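Local coordinates for SNF1-like protein kinase ssp2 (PDB 2QRD), which is a SNF1-like protein kinase, probably the catalytic alpha subunit of the fission yeast AMP-activated protein kinase, whose C-terminal part packs against another subunit, at residues M129-C132 with K133-A137. Residues are numbered along the deposited sequence; the frame is centred on the assembly and turned at random.
Sequences MLVC and KLFSA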
loop_
_atom_site.group_PDB
_atom_site.type_symbol
_atom_site.label_atom_id
_atom_site.label_comp_id
_atom_site.label_asym_id
_atom_site.label_seq_id
_atom_site.Cartn_x
_atom_site.Cartn_y
_atom_site.Cartn_z
ATOM N N MET A 129 4.655 -14.555 -13.440
ATOM C CA MET A 129 4.469 -15.697 -14.337
ATOM C C MET A 129 5.824 -16.309 -14.789
ATOM O O MET A 129 6.050 -17.516 -14.645
ATOM C CB MET A 129 3.608 -15.250 -15.548
ATOM C CG MET A 129 2.728 -16.328 -16.190
ATOM S SD MET A 129 1.437 -15.756 -17.398
ATOM C CE MET A 129 0.755 -14.307 -16.518
ATOM N N LEU A 130 6.702 -15.470 -15.327
ATOM C CA LEU A 130 8.045 -15.904 -15.699
ATOM C C LEU A 130 8.753 -16.576 -14.526
ATOM O O LEU A 130 9.277 -17.682 -14.654
ATOM C CB LEU A 130 8.870 -14.719 -16.204
ATOM C CG LEU A 130 9.924 -15.031 -17.269
ATOM C CD1 LEU A 130 11.097 -14.070 -17.162
ATOM C CD2 LEU A 130 10.395 -16.473 -17.154
ATOM N N VAL A 131 8.764 -15.896 -13.384
ATOM C CA VAL A 131 9.446 -16.388 -12.200
ATOM C C VAL A 131 8.920 -17.752 -11.780
ATOM O O VAL A 131 9.709 -18.637 -11.472
ATOM C CB VAL A 131 9.421 -15.349 -11.033
ATOM C CG1 VAL A 131 9.824 -15.978 -9.741
ATOM C CG2 VAL A 131 10.351 -14.171 -11.355
ATOM N N CYS A 132 7.605 -17.953 -11.834
ATOM C CA CYS A 132 7.033 -19.259 -11.492
ATOM C C CYS A 132 7.436 -20.378 -12.445
ATOM O O CYS A 132 7.578 -21.526 -12.032
ATOM C CB CYS A 132 5.516 -19.178 -11.366
ATOM S SG CYS A 132 5.074 -18.225 -9.889
ATOM N N LYS A 133 7.616 -20.036 -13.715
ATOM C CA LYS A 133 8.058 -20.991 -14.714
ATOM C C LYS A 133 9.535 -21.295 -14.488
ATOM O O LYS A 133 9.926 -22.444 -14.504
ATOM C CB LYS A 133 7.836 -20.439 -16.130
ATOM C CG LYS A 133 6.379 -20.229 -16.521
ATOM C CD LYS A 133 5.543 -21.447 -16.127
ATOM C CE LYS A 133 4.098 -21.266 -16.539
ATOM N NZ LYS A 133 3.338 -22.403 -16.070
ATOM N N LEU A 134 10.360 -20.275 -14.271
ATOM C CA LEU A 134 11.764 -20.517 -13.927
ATOM C C LEU A 134 11.926 -21.391 -12.683
ATOM O O LEU A 134 12.828 -22.235 -12.616
ATOM C CB LEU A 134 12.534 -19.210 -13.774
ATOM C CG LEU A 134 12.652 -18.261 -14.982
ATOM C CD1 LEU A 134 13.089 -16.816 -14.539
ATOM C CD2 LEU A 134 13.582 -18.823 -16.107
ATOM N N PHE A 135 11.033 -21.233 -11.716
ATOM C CA PHE A 135 11.174 -21.944 -10.440
ATOM C C PHE A 135 10.564 -23.354 -10.419
ATOM O O PHE A 135 10.885 -24.169 -9.546
ATOM C CB PHE A 135 10.608 -21.093 -9.309
ATOM C CG PHE A 135 11.441 -19.900 -8.972
ATOM C CD1 PHE A 135 11.166 -19.154 -7.826
ATOM C CD2 PHE A 135 12.521 -19.521 -9.780
ATOM C CE1 PHE A 135 11.934 -18.039 -7.495
ATOM C CE2 PHE A 135 13.297 -18.394 -9.464
ATOM C CZ PHE A 135 13.000 -17.658 -8.303
ATOM N N SER A 136 9.700 -23.651 -11.384
ATOM C CA SER A 136 9.048 -24.959 -11.422
ATOM C C SER A 136 9.620 -25.852 -12.508
ATOM O O SER A 136 9.254 -27.014 -12.588
ATOM C CB SER A 136 7.543 -24.809 -11.635
ATOM O OG SER A 136 7.290 -24.152 -12.868
ATOM N N ALA A 137 10.492 -25.301 -13.351
ATOM C CA ALA A 137 11.077 -26.039 -14.480
ATOM C C ALA A 137 11.263 -27.495 -14.121
ATOM O O ALA A 137 10.598 -28.407 -14.671
ATOM C CB ALA A 137 12.415 -25.440 -14.870
ATOM O OXT ALA A 137 12.091 -27.758 -13.234
#
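Leu130 and Leu134, Val131 and Phe135, and Cys132 and Ser136 meet one turn apart in the final alpha-helix, 123-136, of the KA1-like domain that ends this kinase subunit. The backbone carries the regular i to i+4 ladder: Lys133 N bonds to Met129 O, Leu134 N to Leu130 O at 2.8 Å and almost straight (N-H...O 173°), and Phe135 N to Val131 O. The last rung, Ser136 N to Cys132 O, is weak and poorly angled. Apolar contacts divide between two faces of the helix. On the face toward helix 23-37, Leu130 CD2 reaches Leu134 CG at 3.6 Å as the two side chains slant past one another, and both rest on Ala33, whose small methyl lets the branched leucines come close. Were Leu134 cut back to an alanine, Leu130 CD2 would probably lose the branch it lies against, and a gap would be likely to open beside Ala33. The other apolar face turns to the SPCC1919.03c chain: Val131 and Cys132 pack on Leu74 of that chain, and Phe135 on its Phe95. Val131 suits this place because CG1, set opposite the backbone N, lies over one face of the Phe135 ring in a CH-pi contact, 3.9 Å from the centroid and 16° off the normal. Polar contacts gather at the C-terminal end of the helix, where the backbone bonds are weak. A serine fits here because its short hydroxyl can fold back on its own helix: chi1 of 60° places OG between the backbone N and the carbonyl carbon. Arg36 of helix 23-37 also hydrogen-bonds to this oxygen, tying the two helices together, while Ser136 OG itself donates to Cys132 O at 2.8 Å.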